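Local coordinates for FERM, ARHGEF and pleckstrin domain-containing protein 2 (Mus musculus, PDB 6D2K), which activates RAC1 as a guanine nucleotide exchange factor in semaphorin and integrin signalling and is represented here by its FERM domain, at residues W62-K67 with F273-V278. Residues are numbered along the deposited sequence; the frame is centred on the assembly and turned at random.
Sequences WLEPMK and FWKICV
Lys275 reaches from helix 267-284 to Glu64, in the loop after strand 60-62. Its CB already points toward that loop. With CG beside the backbone N (chi1 -72°) and the chain extended beyond it, the tip is carried across to the carboxylate. CB and CG themselves meet nothing in the loop. Lys275 CD comes within 4.3 Å of Glu64 OE1. Lys275 CE is closer, 3.8 Å from Glu64 OE1. At the tip, Lys275 NZ sits 3.0 Å from both Glu64 OE1 and Glu64 OE2. This is a forked salt bridge, and each of its two hydrogen bonds is weak. The two side chains meet at about a right angle. Lys67 NZ lies 4.7 Å from Glu64 OE2. Two ammonium groups near one carboxylate would probably favour its charged form.

A small apolar contact lies beside the ion pair. Ile276 CD1 approaches the pyrrole part of Trp62 obliquely, 4.0 Å from Trp62 NE1. The indole also makes a cation-pi contact with Lys86, while Ile276 touches Val212 of its own lobe.

The contact is modest and lies at the surface. It joins the ubiquitin-like N-terminal lobe to the C-terminal helix of the PH-like lobe, an interlobe contact of the three-lobed FERM cloverleaf.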
loop_
_atom_site.group_PDB
_atom_site.type_symbol
_atom_site.label_atom_id
_atom_site.label_comp_id
_atom_site.label_asym_id
_atom_site.label_seq_id
_atom_site.Cartn_x
_atom_site.Cartn_y
_atom_site.Cartn_z
ATOM N N TRP A 62 8.574 -5.864 0.385
ATOM C CA TRP A 62 8.025 -6.515 -0.803
ATOM C C TRP A 62 8.792 -7.759 -1.232
ATOM O O TRP A 62 10.031 -7.788 -1.224
ATOM C CB TRP A 62 8.018 -5.528 -1.969
ATOM C CG TRP A 62 7.077 -4.384 -1.777
ATOM C CD1 TRP A 62 7.397 -3.083 -1.514
ATOM C CD2 TRP A 62 5.650 -4.443 -1.836
ATOM N NE1 TRP A 62 6.245 -2.323 -1.407
ATOM C CE2 TRP A 62 5.165 -3.143 -1.604
ATOM C CE3 TRP A 62 4.731 -5.480 -2.051
ATOM C CZ2 TRP A 62 3.797 -2.855 -1.576
ATOM C CZ3 TRP A 62 3.384 -5.189 -2.042
ATOM C CH2 TRP A 62 2.931 -3.883 -1.810
ATOM N N LEU A 63 8.056 -8.792 -1.621
ATOM C CA LEU A 63 8.677 -9.951 -2.257
ATOM C C LEU A 63 9.255 -9.554 -3.613
ATOM O O LEU A 63 8.563 -8.945 -4.429
ATOM C CB LEU A 63 7.653 -11.080 -2.421
ATOM C CG LEU A 63 8.219 -12.412 -2.920
ATOM C CD1 LEU A 63 9.007 -13.091 -1.807
ATOM C CD2 LEU A 63 7.103 -13.315 -3.376
ATOM N N GLU A 64 10.528 -9.884 -3.842
ATOM C CA GLU A 64 11.191 -9.573 -5.115
ATOM C C GLU A 64 10.975 -10.707 -6.120
ATOM O O GLU A 64 11.176 -11.875 -5.801
ATOM C CB GLU A 64 12.695 -9.314 -4.894
ATOM C CG GLU A 64 12.993 -8.190 -3.905
ATOM C CD GLU A 64 14.470 -7.849 -3.815
ATOM O OE1 GLU A 64 14.998 -7.243 -4.768
ATOM O OE2 GLU A 64 15.101 -8.176 -2.790
ATOM N N PRO A 65 10.564 -10.372 -7.346
ATOM C CA PRO A 65 10.193 -11.424 -8.302
ATOM C C PRO A 65 11.378 -12.235 -8.831
ATOM O O PRO A 65 11.173 -13.382 -9.227
ATOM C CB PRO A 65 9.541 -10.638 -9.447
ATOM C CG PRO A 65 10.108 -9.256 -9.328
ATOM C CD PRO A 65 10.253 -9.024 -7.856
ATOM N N MET A 66 12.575 -11.655 -8.831
ATOM C CA MET A 66 13.746 -12.275 -9.454
ATOM C C MET A 66 14.787 -12.759 -8.453
ATOM O O MET A 66 15.966 -12.900 -8.790
ATOM C CB MET A 66 14.412 -11.292 -10.417
ATOM C CG MET A 66 13.452 -10.623 -11.376
ATOM S SD MET A 66 13.233 -11.558 -12.896
ATOM C CE MET A 66 13.874 -10.389 -14.090
ATOM N N LYS A 67 14.361 -12.996 -7.220
ATOM C CA LYS A 67 15.218 -13.608 -6.219
ATOM C C LYS A 67 14.510 -14.822 -5.631
ATOM O O LYS A 67 13.286 -14.835 -5.528
ATOM C CB LYS A 67 15.566 -12.615 -5.109
ATOM C CG LYS A 67 16.728 -11.687 -5.436
ATOM C CD LYS A 67 17.366 -11.133 -4.165
ATOM C CE LYS A 67 18.771 -10.602 -4.439
ATOM N NZ LYS A 67 19.414 -10.042 -3.213
ATOM N N PHE A 273 13.766 1.785 0.614
ATOM C CA PHE A 273 13.120 3.000 0.115
ATOM C C PHE A 273 13.615 3.352 -1.283
ATOM O O PHE A 273 12.829 3.728 -2.159
ATOM C CB PHE A 273 13.307 4.194 1.058
ATOM C CG PHE A 273 12.551 5.420 0.610
ATOM C CD1 PHE A 273 11.175 5.392 0.507
ATOM C CD2 PHE A 273 13.212 6.583 0.273
ATOM C CE1 PHE A 273 10.467 6.514 0.069
ATOM C CE2 PHE A 273 12.509 7.706 -0.151
ATOM C CZ PHE A 273 11.132 7.664 -0.255
ATOM N N TRP A 274 14.921 3.249 -1.497
ATOM C CA TRP A 274 15.462 3.454 -2.827
ATOM C C TRP A 274 14.780 2.541 -3.845
ATOM O O TRP A 274 14.394 2.983 -4.929
ATOM C CB TRP A 274 16.986 3.206 -2.814
ATOM C CG TRP A 274 17.615 3.269 -4.163
ATOM C CD1 TRP A 274 17.994 4.394 -4.859
ATOM C CD2 TRP A 274 17.967 2.156 -4.986
ATOM N NE1 TRP A 274 18.540 4.034 -6.070
ATOM C CE2 TRP A 274 18.540 2.671 -6.171
ATOM C CE3 TRP A 274 17.863 0.772 -4.834
ATOM C CZ2 TRP A 274 18.991 1.855 -7.196
ATOM C CZ3 TRP A 274 18.310 -0.039 -5.861
ATOM C CH2 TRP A 274 18.881 0.508 -7.022
ATOM N N LYS A 275 14.639 1.268 -3.499
ATOM C CA LYS A 275 14.048 0.296 -4.425
ATOM C C LYS A 275 12.624 0.691 -4.818
ATOM O O LYS A 275 12.279 0.660 -5.996
ATOM C CB LYS A 275 14.026 -1.117 -3.825
ATOM C CG LYS A 275 15.394 -1.830 -3.725
ATOM C CD LYS A 275 15.212 -3.272 -3.242
ATOM C CE LYS A 275 16.531 -4.039 -3.285
ATOM N NZ LYS A 275 16.387 -5.427 -2.766
ATOM N N ILE A 276 11.800 1.060 -3.841
ATOM C CA ILE A 276 10.406 1.385 -4.159
ATOM C C ILE A 276 10.331 2.678 -4.963
ATOM O O ILE A 276 9.456 2.827 -5.825
ATOM C CB ILE A 276 9.484 1.414 -2.910
ATOM C CG1 ILE A 276 7.998 1.493 -3.333
ATOM C CG2 ILE A 276 9.799 2.592 -2.028
ATOM C CD1 ILE A 276 7.515 0.300 -4.133
ATOM N N CYS A 277 11.252 3.609 -4.717
ATOM C CA CYS A 277 11.274 4.836 -5.524
ATOM C C CYS A 277 11.631 4.543 -6.974
ATOM O O CYS A 277 10.986 5.043 -7.894
ATOM C CB CYS A 277 12.247 5.868 -4.972
ATOM S SG CYS A 277 11.744 6.657 -3.452
ATOM N N VAL A 278 12.676 3.752 -7.184
ATOM C CA VAL A 278 13.056 3.398 -8.540
ATOM C C VAL A 278 11.909 2.664 -9.237
ATOM O O VAL A 278 11.600 2.934 -10.397
ATOM C CB VAL A 278 14.329 2.549 -8.558
ATOM C CG1 VAL A 278 14.562 1.999 -9.958
ATOM C CG2 VAL A 278 15.514 3.396 -8.091
#